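Local coordinates for acinetobacter secreted protease CpaA (PDB 6O38), which is a secreted zinc metalloprotease, probably exported by the type II secretion system, that forms a complex with its chaperone CpaB, at residues Ser63-Ile67 against Lys90-Gln94; Asp265-Phe269 against Leu280-Pro284; Ser335-Thr341 against Ile353-Glu357; Glu400-Thr405 against Phe493-Arg497. One frame throughout, in Å; residues are numbered along the deposited sequence.

Contact 1: Ser63-Ile67 against Lys90-Gln94; sequences SNTNI and KWIAQ
The carbonyl O of N64 takes the backbone N-H of W91 at 3.0 Å, nearly straight (169° at the hydrogen) and in the carbonyl plane. On the other side of T65 the link is reciprocated: N66 N reaches W91 O at 3.3 Å, more bent and tilted from that carbonyl's plane. Together the two bonds bridge T65 with W91, whose CA atoms lie 4.4 Å apart. A side chain adds the third bond. With chi1 at 68°, CG of N66 sits between its backbone N and carbonyl carbon, and OD1 accepts A93 N at 3.0 Å, as a backbone carbonyl of a neighbouring strand might. Beyond it, I67 CD1 meets the A93 methyl, CB, at 3.9 Å. On the other side of the bridge, the K90 chain lies along T65 O. There too ND2 of N64 comes to the edge of the W91 indole, 3.7 Å from CD1, with amide and ring planes 66° apart. Both polar ends are tied to one neighbouring loop, ND2 to L38 O and W91 NE1 to P39 O. A single bridge of this kind pins the loop after strand 58-61 to strand 90-98 in an StcE-type beta-sandwich domain.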
loop_
_atom_site.group_PDB
_atom_site.type_symbol
_atom_site.label_atom_id
_atom_site.label_comp_id
_atom_site.label_asym_id
_atom_site.label_seq_id
_atom_site.Cartn_x
_atom_site.Cartn_y
_atom_site.Cartn_z
ATOM N N SER A 63 4.857 15.574 -12.879
ATOM C CA SER A 63 3.524 16.031 -12.499
ATOM C C SER A 63 2.973 17.070 -13.468
ATOM O O SER A 63 1.752 17.213 -13.588
ATOM C CB SER A 63 3.549 16.595 -11.078
ATOM O OG SER A 63 4.504 17.636 -10.959
ATOM N N ASN A 64 3.844 17.803 -14.165
ATOM C CA ASN A 64 3.420 18.823 -15.115
ATOM C C ASN A 64 3.705 18.413 -16.558
ATOM O O ASN A 64 3.898 19.265 -17.428
ATOM C CB ASN A 64 4.081 20.163 -14.793
ATOM C CG ASN A 64 5.593 20.110 -14.892
ATOM O OD1 ASN A 64 6.197 19.038 -14.845
ATOM N ND2 ASN A 64 6.214 21.276 -15.025
ATOM N N THR A 65 3.732 17.112 -16.821
ATOM C CA THR A 65 3.901 16.562 -18.158
ATOM C C THR A 65 2.655 15.764 -18.535
ATOM O O THR A 65 1.683 15.693 -17.779
ATOM C CB THR A 65 5.151 15.681 -18.238
ATOM O OG1 THR A 65 4.942 14.482 -17.480
ATOM C CG2 THR A 65 6.359 16.417 -17.682
ATOM N N ASN A 66 2.690 15.158 -19.722
ATOM C CA ASN A 66 1.616 14.291 -20.184
ATOM C C ASN A 66 1.962 12.814 -20.033
ATOM O O ASN A 66 1.306 11.963 -20.644
ATOM C CB ASN A 66 1.262 14.608 -21.638
ATOM C CG ASN A 66 2.368 14.235 -22.605
ATOM O OD1 ASN A 66 3.551 14.328 -22.279
ATOM N ND2 ASN A 66 1.988 13.807 -23.803
ATOM N N ILE A 67 2.976 12.495 -19.236
ATOM C CA ILE A 67 3.392 11.118 -19.005
ATOM C C ILE A 67 2.608 10.583 -17.804
ATOM O O ILE A 67 2.733 11.147 -16.706
ATOM C CB ILE A 67 4.902 11.020 -18.764
ATOM C CG1 ILE A 67 5.660 11.418 -20.030
ATOM C CG2 ILE A 67 5.283 9.616 -18.321
ATOM C CD1 ILE A 67 7.159 11.420 -19.873
ATOM N N LYS A 90 1.020 21.786 -20.143
ATOM C CA LYS A 90 1.841 20.637 -19.791
ATOM C C LYS A 90 2.984 20.504 -20.786
ATOM O O LYS A 90 2.909 20.986 -21.919
ATOM C CB LYS A 90 1.018 19.340 -19.762
ATOM C CG LYS A 90 0.048 19.234 -18.596
ATOM C CD LYS A 90 -0.832 17.998 -18.711
ATOM C CE LYS A 90 -1.738 18.075 -19.929
ATOM N NZ LYS A 90 -2.727 16.961 -19.960
ATOM N N TRP A 91 4.052 19.842 -20.344
ATOM C CA TRP A 91 5.179 19.517 -21.208
ATOM C C TRP A 91 4.888 18.207 -21.931
ATOM O O TRP A 91 4.765 17.156 -21.292
ATOM C CB TRP A 91 6.472 19.408 -20.402
ATOM C CG TRP A 91 7.011 20.720 -19.915
ATOM C CD1 TRP A 91 6.765 21.314 -18.712
ATOM C CD2 TRP A 91 7.899 21.598 -20.619
ATOM N NE1 TRP A 91 7.439 22.507 -18.624
ATOM C CE2 TRP A 91 8.144 22.704 -19.782
ATOM C CE3 TRP A 91 8.510 21.555 -21.876
ATOM C CZ2 TRP A 91 8.971 23.760 -20.162
ATOM C CZ3 TRP A 91 9.330 22.604 -22.251
ATOM C CH2 TRP A 91 9.551 23.692 -21.399
ATOM N N ILE A 92 4.780 18.269 -23.253
ATOM C CA ILE A 92 4.502 17.090 -24.067
ATOM C C ILE A 92 5.813 16.380 -24.370
ATOM O O ILE A 92 6.766 16.998 -24.861
ATOM C CB ILE A 92 3.768 17.476 -25.362
ATOM C CG1 ILE A 92 2.458 18.197 -25.037
ATOM C CG2 ILE A 92 3.503 16.241 -26.211
ATOM C CD1 ILE A 92 1.652 18.578 -26.259
ATOM N N ALA A 93 5.864 15.083 -24.080
ATOM C CA ALA A 93 7.080 14.308 -24.280
ATOM C C ALA A 93 7.225 13.890 -25.737
ATOM O O ALA A 93 6.240 13.569 -26.410
ATOM C CB ALA A 93 7.077 13.072 -23.380
ATOM N N GLN A 94 8.465 13.893 -26.219
ATOM C CA GLN A 94 8.805 13.488 -27.581
ATOM C C GLN A 94 9.621 12.200 -27.485
ATOM O O GLN A 94 10.850 12.230 -27.417
ATOM C CB GLN A 94 9.575 14.590 -28.306
ATOM C CG GLN A 94 8.960 15.976 -28.169
ATOM C CD GLN A 94 7.646 16.110 -28.914
ATOM O OE1 GLN A 94 7.464 15.530 -29.984
ATOM N NE2 GLN A 94 6.723 16.880 -28.349
#

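Contact 2: Asp265-Phe269 against Leu280-Pro284; sequences DQYEF and LISSP
From its CB, 4.0 Å from S282 O, the side chain of Y267 runs out beside S283 and P284. CD2 and CE2 of Y267 pass beside the S283 CB, the latter at 3.8 Å. The central contact is a CH-pi one: P284 CD stands over one face of the Y267 ring, 3.6 Å from the centroid and 18° off the normal. P284 CD is displaced toward the rim and lies closest to Y267 CZ, at 3.4 Å. The OH at the tip still lies beside the same CD, but its hydrogen bond goes to T260 O, so the ring is held at the phenol end as well as on its face. Next to CD in the proline ring, CG rests against CG of D265, whose OD2 is paired with K262.

The two strands, 266-272 and 277-288, form a beta hairpin, and a classic bulge interrupts their antiparallel ladder: I281 and S282 both face E268. The evidence is in the bonds. E268 N gives a hydrogen bond to S282 O at 3.0 Å and 165°, whereas E268 O receives I281 N at 3.2 Å and, weakly, S282 N.

Past the bulge, L280 CD1 approaches the F269 ring at CE2, 3.8 Å away. On the opposite face of the sheet, E268 CB meets S282 CB at 3.6 Å. The extended E268 chain, its CG anti to N (chi1 -160°), runs past I281 CD1 to a salt bridge with R235. S282 OG there bonds N124 and D122 of the chaperone CpaB.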
loop_
_atom_site.group_PDB
_atom_site.type_symbol
_atom_site.label_atom_id
_atom_site.label_comp_id
_atom_site.label_asym_id
_atom_site.label_seq_id
_atom_site.Cartn_x
_atom_site.Cartn_y
_atom_site.Cartn_z
ATOM N N ASP A 265 -19.342 5.605 -4.076
ATOM C CA ASP A 265 -18.739 4.292 -3.906
ATOM C C ASP A 265 -17.954 3.882 -5.151
ATOM O O ASP A 265 -18.186 4.370 -6.261
ATOM C CB ASP A 265 -19.805 3.240 -3.601
ATOM C CG ASP A 265 -20.307 3.311 -2.173
ATOM O OD1 ASP A 265 -19.812 4.166 -1.407
ATOM O OD2 ASP A 265 -21.192 2.506 -1.815
ATOM N N GLN A 266 -17.011 2.965 -4.947
ATOM C CA GLN A 266 -16.217 2.407 -6.034
ATOM C C GLN A 266 -15.911 0.947 -5.739
ATOM O O GLN A 266 -15.470 0.613 -4.635
ATOM C CB GLN A 266 -14.920 3.198 -6.239
ATOM C CG GLN A 266 -14.102 2.733 -7.431
ATOM C CD GLN A 266 -12.877 3.590 -7.676
ATOM O OE1 GLN A 266 -12.988 4.752 -8.066
ATOM N NE2 GLN A 266 -11.699 3.029 -7.423
ATOM N N TYR A 267 -16.140 0.089 -6.729
ATOM C CA TYR A 267 -15.811 -1.326 -6.653
ATOM C C TYR A 267 -14.846 -1.679 -7.775
ATOM O O TYR A 267 -14.941 -1.138 -8.881
ATOM C CB TYR A 267 -17.065 -2.202 -6.759
ATOM C CG TYR A 267 -17.977 -2.154 -5.552
ATOM C CD1 TYR A 267 -18.841 -1.087 -5.352
ATOM C CD2 TYR A 267 -17.985 -3.187 -4.624
ATOM C CE1 TYR A 267 -19.681 -1.043 -4.254
ATOM C CE2 TYR A 267 -18.820 -3.154 -3.523
ATOM C CZ TYR A 267 -19.667 -2.080 -3.344
ATOM O OH TYR A 267 -20.498 -2.043 -2.249
ATOM N N GLU A 268 -13.922 -2.592 -7.488
ATOM C CA GLU A 268 -12.964 -3.070 -8.474
ATOM C C GLU A 268 -12.986 -4.590 -8.487
ATOM O O GLU A 268 -12.942 -5.223 -7.428
ATOM C CB GLU A 268 -11.551 -2.558 -8.176
ATOM C CG GLU A 268 -10.610 -2.605 -9.369
ATOM C CD GLU A 268 -9.258 -1.985 -9.071
ATOM O OE1 GLU A 268 -8.348 -2.102 -9.920
ATOM O OE2 GLU A 268 -9.104 -1.382 -7.989
ATOM N N PHE A 269 -13.049 -5.168 -9.683
ATOM C CA PHE A 269 -13.102 -6.611 -9.852
ATOM C C PHE A 269 -11.977 -7.052 -10.773
ATOM O O PHE A 269 -11.560 -6.314 -11.668
ATOM C CB PHE A 269 -14.452 -7.071 -10.425
ATOM C CG PHE A 269 -15.638 -6.650 -9.604
ATOM C CD1 PHE A 269 -16.188 -5.388 -9.754
ATOM C CD2 PHE A 269 -16.199 -7.516 -8.681
ATOM C CE1 PHE A 269 -17.278 -4.998 -9.000
ATOM C CE2 PHE A 269 -17.288 -7.133 -7.924
ATOM C CZ PHE A 269 -17.828 -5.872 -8.084
ATOM N N LEU A 280 -13.116 -10.030 -6.046
ATOM C CA LEU A 280 -13.364 -8.698 -5.504
ATOM C C LEU A 280 -12.096 -8.205 -4.819
ATOM O O LEU A 280 -11.696 -8.737 -3.778
ATOM C CB LEU A 280 -14.542 -8.724 -4.534
ATOM C CG LEU A 280 -14.832 -7.420 -3.790
ATOM C CD1 LEU A 280 -15.251 -6.327 -4.762
ATOM C CD2 LEU A 280 -15.898 -7.631 -2.724
ATOM N N ILE A 281 -11.460 -7.189 -5.399
ATOM C CA ILE A 281 -10.182 -6.688 -4.899
ATOM C C ILE A 281 -10.287 -5.308 -4.268
ATOM O O ILE A 281 -9.312 -4.859 -3.643
ATOM C CB ILE A 281 -9.108 -6.678 -6.008
ATOM C CG1 ILE A 281 -9.537 -5.770 -7.161
ATOM C CG2 ILE A 281 -8.845 -8.090 -6.506
ATOM C CD1 ILE A 281 -8.531 -5.703 -8.288
ATOM N N SER A 282 -11.420 -4.622 -4.401
ATOM C CA SER A 282 -11.585 -3.309 -3.790
ATOM C C SER A 282 -13.070 -3.037 -3.609
ATOM O O SER A 282 -13.850 -3.196 -4.553
ATOM C CB SER A 282 -10.938 -2.215 -4.649
ATOM O OG SER A 282 -11.257 -0.922 -4.165
ATOM N N SER A 283 -13.453 -2.621 -2.405
ATOM C CA SER A 283 -14.844 -2.362 -2.070
ATOM C C SER A 283 -14.895 -1.330 -0.952
ATOM O O SER A 283 -13.943 -1.223 -0.172
ATOM C CB SER A 283 -15.564 -3.649 -1.639
ATOM O OG SER A 283 -14.876 -4.289 -0.581
ATOM N N PRO A 284 -15.979 -0.566 -0.850
ATOM C CA PRO A 284 -16.043 0.488 0.169
ATOM C C PRO A 284 -16.219 -0.076 1.571
ATOM O O PRO A 284 -16.655 -1.212 1.774
ATOM C CB PRO A 284 -17.268 1.315 -0.245
ATOM C CG PRO A 284 -17.554 0.925 -1.662
ATOM C CD PRO A 284 -17.113 -0.495 -1.784
#

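Contact 3: Ser335-Thr341 against Ile353-Glu357; sequences SNASADT and IKNGE
I353 pairs with T341 through two backbone bonds: its N reaches T341 O at 2.8 Å and 169°, and its O receives T341 N at 3.1 Å in the carbonyl plane. The side chain splits its contacts by branch. CG2 of I353 meets T341 CB at 3.8 Å, whereas CG1, anti to the backbone N (chi1 178°), and CD1 turn to the CB of S335.

K354 lies side by side with D340, both pointing the same way, and its CG rests 3.5 Å from D340 OD1. The charged ends stay apart, K354 NZ being 6.4 Å from D340 OD2; any attraction is therefore long-range, and the ammonium has a long, weak pairing with a sulfate ion, probably from the crystallisation liquor. K354 N is fixed by E357 OE1 at 3.0 Å, approached from the anti side of the carboxylate.

From K354 to E357 the chain makes a type II beta turn, closed by E357 N to K354 O, and this turn leads from strand 350-353 into strand 358-364 of an StcE-type beta-sandwich domain. N355, at its first corner, brings CB and OD1 to A337 O; the two oxygens are both acceptors, so this is contact without a hydrogen bond. Its own O accepts from R419 NE. At the second corner G356 has the positive phi of 80° that such a turn places there, and its N-H reaches S335 O at 2.7 Å, tilted from the carbonyl plane. E357 O then takes S335 N in a weak, bent bond of 3.3 Å. The second carboxylate oxygen, OE2, is hydrogen-bonded to T374 OG1.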
loop_
_atom_site.group_PDB
_atom_site.type_symbol
_atom_site.label_atom_id
_atom_site.label_comp_id
_atom_site.label_asym_id
_atom_site.label_seq_id
_atom_site.Cartn_x
_atom_site.Cartn_y
_atom_site.Cartn_z
ATOM N N SER A 335 -12.139 -0.263 20.063
ATOM C CA SER A 335 -12.565 0.393 21.292
ATOM C C SER A 335 -11.380 1.104 21.923
ATOM O O SER A 335 -10.357 0.474 22.215
ATOM C CB SER A 335 -13.168 -0.614 22.276
ATOM O OG SER A 335 -13.548 0.023 23.484
ATOM N N ASN A 336 -11.520 2.413 22.129
ATOM C CA ASN A 336 -10.581 3.188 22.931
ATOM C C ASN A 336 -11.272 3.816 24.135
ATOM O O ASN A 336 -10.745 4.761 24.729
ATOM C CB ASN A 336 -9.901 4.261 22.079
ATOM C CG ASN A 336 -8.971 3.672 21.037
ATOM O OD1 ASN A 336 -7.849 3.268 21.346
ATOM N ND2 ASN A 336 -9.436 3.614 19.794
ATOM N N ALA A 337 -12.445 3.308 24.500
ATOM C CA ALA A 337 -13.149 3.743 25.694
ATOM C C ALA A 337 -12.707 2.912 26.890
ATOM O O ALA A 337 -12.284 1.761 26.749
ATOM C CB ALA A 337 -14.663 3.627 25.504
ATOM N N SER A 338 -12.814 3.507 28.079
ATOM C CA SER A 338 -12.337 2.833 29.282
ATOM C C SER A 338 -13.246 1.671 29.668
ATOM O O SER A 338 -12.769 0.636 30.147
ATOM C CB SER A 338 -12.224 3.832 30.432
ATOM O OG SER A 338 -13.503 4.152 30.950
ATOM N N ALA A 339 -14.552 1.818 29.461
ATOM C CA ALA A 339 -15.512 0.788 29.828
ATOM C C ALA A 339 -15.729 -0.189 28.679
ATOM O O ALA A 339 -15.538 0.145 27.506
ATOM C CB ALA A 339 -16.847 1.416 30.235
ATOM N N ASP A 340 -16.137 -1.406 29.032
ATOM C CA ASP A 340 -16.403 -2.433 28.038
ATOM C C ASP A 340 -17.701 -2.144 27.291
ATOM O O ASP A 340 -18.544 -1.353 27.725
ATOM C CB ASP A 340 -16.487 -3.813 28.692
ATOM C CG ASP A 340 -15.162 -4.271 29.263
ATOM O OD1 ASP A 340 -14.156 -3.550 29.097
ATOM O OD2 ASP A 340 -15.128 -5.359 29.877
ATOM N N THR A 341 -17.856 -2.808 26.148
ATOM C CA THR A 341 -19.072 -2.745 25.351
ATOM C C THR A 341 -19.469 -4.159 24.962
ATOM O O THR A 341 -18.644 -4.916 24.441
ATOM C CB THR A 341 -18.879 -1.884 24.097
ATOM O OG1 THR A 341 -18.722 -0.511 24.478
ATOM C CG2 THR A 341 -20.075 -2.018 23.164
ATOM N N ILE A 353 -16.243 -6.357 24.032
ATOM C CA ILE A 353 -15.001 -5.775 23.535
ATOM C C ILE A 353 -14.450 -4.848 24.610
ATOM O O ILE A 353 -15.199 -4.076 25.221
ATOM C CB ILE A 353 -15.211 -5.032 22.202
ATOM C CG1 ILE A 353 -13.903 -4.383 21.742
ATOM C CG2 ILE A 353 -16.325 -4.000 22.317
ATOM C CD1 ILE A 353 -13.926 -3.923 20.306
ATOM N N LYS A 354 -13.146 -4.938 24.851
ATOM C CA LYS A 354 -12.483 -4.200 25.916
ATOM C C LYS A 354 -11.604 -3.095 25.340
ATOM O O LYS A 354 -11.422 -2.978 24.126
ATOM C CB LYS A 354 -11.669 -5.163 26.786
ATOM C CG LYS A 354 -12.533 -6.219 27.462
ATOM C CD LYS A 354 -11.720 -7.177 28.312
ATOM C CE LYS A 354 -11.045 -8.230 27.447
ATOM N NZ LYS A 354 -10.410 -9.303 28.264
ATOM N N ASN A 355 -11.071 -2.268 26.239
ATOM C CA ASN A 355 -10.268 -1.120 25.836
ATOM C C ASN A 355 -9.035 -1.558 25.057
ATOM O O ASN A 355 -8.302 -2.455 25.483
ATOM C CB ASN A 355 -9.854 -0.309 27.064
ATOM C CG ASN A 355 -9.029 0.912 26.705
ATOM O OD1 ASN A 355 -9.278 1.569 25.695
ATOM N ND2 ASN A 355 -8.040 1.224 27.536
ATOM N N GLY A 356 -8.805 -0.915 23.913
ATOM C CA GLY A 356 -7.655 -1.209 23.087
ATOM C C GLY A 356 -7.791 -2.434 22.210
ATOM O O GLY A 356 -6.819 -2.806 21.542
ATOM N N GLU A 357 -8.957 -3.070 22.187
ATOM C CA GLU A 357 -9.153 -4.328 21.484
ATOM C C GLU A 357 -9.750 -4.086 20.103
ATOM O O GLU A 357 -10.593 -3.202 19.923
ATOM C CB GLU A 357 -10.064 -5.261 22.288
ATOM C CG GLU A 357 -10.014 -6.714 21.844
ATOM C CD GLU A 357 -10.835 -7.629 22.736
ATOM O OE1 GLU A 357 -11.379 -7.140 23.750
ATOM O OE2 GLU A 357 -10.934 -8.835 22.424
#

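Contact 4: Glu400-Thr405 against Phe493-Arg497; sequences EGVNLT and FAAMR
G401 and F493 bring their backbones together, with CA atoms 4.8 Å apart, where helix 391-411 meets the chain entering helix 496-504. The latter carries the zinc ligands H498 and H502 in a reprolysin-like metalloprotease domain, so this contact packs a second helix against the start of the metal-binding one. The close part centres on G401. The lack of a side chain there lets F493 O and the CB of selenomethionine M496 come close, F493 O making a C-H...O contact with G401 CA. M496 then extends alongside V402, its SE 3.5 Å from G401 C and 3.6 Å from V402 CG2.

Around L404 the packing is broad and apolar. L404 CD2 touches A494 CB at 3.8 Å and also stands 3.9 Å above one face of the R497 guanidinium, offset toward its rim, while L404 CG and CD1 lie near R497 NH1. The extended R497 chain ends in polar partners: NH1 bonds T408 OG1 and N533 OD1. The looser margin is at E400, which places CB over one face of the F493 ring, 4.0 Å from F493 CD2. Its chain bends at chi2 (-53°) and leads the carboxylate away to a salt bridge with R113 of the chaperone CpaB, so this edge is lined by the partner protein rather than by solvent.

T405 slides past R497 in the opposite direction, T405 OG1 lying 3.3 Å from R497 CB. The hydroxyl of T405 donates to G401 O at 2.7 Å from OG1, and T405 N reaches the same oxygen from the opposite face of its carbonyl plane.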
loop_
_atom_site.group_PDB
_atom_site.type_symbol
_atom_site.label_atom_id
_atom_site.label_comp_id
_atom_site.label_asym_id
_atom_site.label_seq_id
_atom_site.Cartn_x
_atom_site.Cartn_y
_atom_site.Cartn_z
ATOM N N GLU A 400 3.233 1.699 16.734
ATOM C CA GLU A 400 3.145 1.654 15.278
ATOM C C GLU A 400 3.427 0.253 14.750
ATOM O O GLU A 400 2.869 -0.146 13.721
ATOM C CB GLU A 400 4.110 2.664 14.658
ATOM C CG GLU A 400 3.790 4.114 14.989
ATOM C CD GLU A 400 2.355 4.495 14.664
ATOM O OE1 GLU A 400 1.827 4.023 13.634
ATOM O OE2 GLU A 400 1.756 5.267 15.441
ATOM N N GLY A 401 4.289 -0.501 15.434
ATOM C CA GLY A 401 4.477 -1.898 15.078
ATOM C C GLY A 401 3.226 -2.723 15.303
ATOM O O GLY A 401 2.918 -3.629 14.524
ATOM N N VAL A 402 2.490 -2.428 16.377
ATOM C CA VAL A 402 1.241 -3.135 16.646
ATOM C C VAL A 402 0.197 -2.791 15.590
ATOM O O VAL A 402 -0.492 -3.672 15.065
ATOM C CB VAL A 402 0.736 -2.811 18.064
ATOM C CG1 VAL A 402 -0.597 -3.497 18.323
ATOM C CG2 VAL A 402 1.762 -3.227 19.104
ATOM N N ASN A 403 0.067 -1.502 15.264
ATOM C CA ASN A 403 -0.929 -1.078 14.284
ATOM C C ASN A 403 -0.649 -1.675 12.910
ATOM O O ASN A 403 -1.579 -2.057 12.190
ATOM C CB ASN A 403 -0.973 0.448 14.208
ATOM C CG ASN A 403 -1.489 1.079 15.484
ATOM O OD1 ASN A 403 -2.331 0.507 16.176
ATOM N ND2 ASN A 403 -0.983 2.264 15.805
ATOM N N LEU A 404 0.627 -1.762 12.529
ATOM C CA LEU A 404 0.964 -2.336 11.230
ATOM C C LEU A 404 0.679 -3.832 11.197
ATOM O O LEU A 404 0.245 -4.364 10.168
ATOM C CB LEU A 404 2.429 -2.057 10.895
ATOM C CG LEU A 404 2.907 -2.568 9.535
ATOM C CD1 LEU A 404 2.193 -1.836 8.412
ATOM C CD2 LEU A 404 4.412 -2.414 9.407
ATOM N N THR A 405 0.920 -4.528 12.310
ATOM C CA THR A 405 0.601 -5.950 12.377
ATOM C C THR A 405 -0.898 -6.183 12.227
ATOM O O THR A 405 -1.331 -7.061 11.472
ATOM C CB THR A 405 1.110 -6.544 13.691
ATOM O OG1 THR A 405 2.503 -6.247 13.842
ATOM C CG2 THR A 405 0.916 -8.053 13.700
ATOM N N PHE A 493 10.076 -0.473 12.756
ATOM C CA PHE A 493 8.864 -0.959 13.405
ATOM C C PHE A 493 8.097 -1.963 12.554
ATOM O O PHE A 493 7.147 -2.573 13.057
ATOM C CB PHE A 493 7.951 0.213 13.778
ATOM C CG PHE A 493 7.459 1.006 12.600
ATOM C CD1 PHE A 493 8.186 2.084 12.122
ATOM C CD2 PHE A 493 6.265 0.680 11.977
ATOM C CE1 PHE A 493 7.734 2.818 11.043
ATOM C CE2 PHE A 493 5.809 1.409 10.895
ATOM C CZ PHE A 493 6.543 2.480 10.430
ATOM N N ALA A 494 8.478 -2.150 11.290
ATOM C CA ALA A 494 7.870 -3.182 10.461
ATOM C C ALA A 494 8.364 -4.580 10.807
ATOM O O ALA A 494 7.855 -5.556 10.247
ATOM C CB ALA A 494 8.135 -2.894 8.981
ATOM N N ALA A 495 9.339 -4.697 11.710
ATOM C CA ALA A 495 9.878 -5.995 12.095
ATOM C C ALA A 495 8.949 -6.772 13.016
ATOM O O ALA A 495 9.064 -8.001 13.090
ATOM C CB ALA A 495 11.237 -5.819 12.773
HETATM N N MSE A 496 8.043 -6.096 13.715
HETATM C CA MSE A 496 7.180 -6.763 14.684
HETATM C C MSE A 496 6.247 -7.765 14.017
HETATM O O MSE A 496 6.139 -8.907 14.462
HETATM C CB MSE A 496 6.357 -5.748 15.476
HETATM C CG MSE A 496 5.593 -6.382 16.625
HETATM SE SE MSE A 496 4.368 -5.174 17.532
HETATM C CE MSE A 496 3.870 -6.332 19.020
ATOM N N ARG A 497 5.570 -7.334 12.949
ATOM C CA ARG A 497 4.700 -8.245 12.216
ATOM C C ARG A 497 5.473 -9.416 11.628
ATOM O O ARG A 497 4.875 -10.458 11.340
ATOM C CB ARG A 497 3.956 -7.499 11.105
ATOM C CG ARG A 497 4.833 -7.040 9.951
ATOM C CD ARG A 497 3.987 -6.489 8.816
ATOM N NE ARG A 497 4.796 -6.012 7.698
ATOM C CZ ARG A 497 4.306 -5.358 6.651
ATOM N NH1 ARG A 497 3.008 -5.100 6.577
ATOM N NH2 ARG A 497 5.113 -4.959 5.677
#

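Overall arrangement
Contact 4 is buried throughout and relies on side-chain packing between helix 391-411 and the chain leading into helix 496-504, whereas contacts 1, 2 and 3 are partly buried and are stitched mainly by backbone hydrogen bonds in three different StcE-type domains. Among these, contact 2 is a true strand pair within a hairpin and lies nearest the chain's centre, about 14 Å from it; contact 1 ties a loop to a strand, and contact 3 joins two loops. The chaperone bonds to contacts 2 and 4, merely packs on S63 in contact 1 and leaves contact 3 untouched. Contacts 3 and 4 come closest, nearest atoms about 7 Å apart but without touching, while the centres of contacts 1 and 3 are about 51 Å apart.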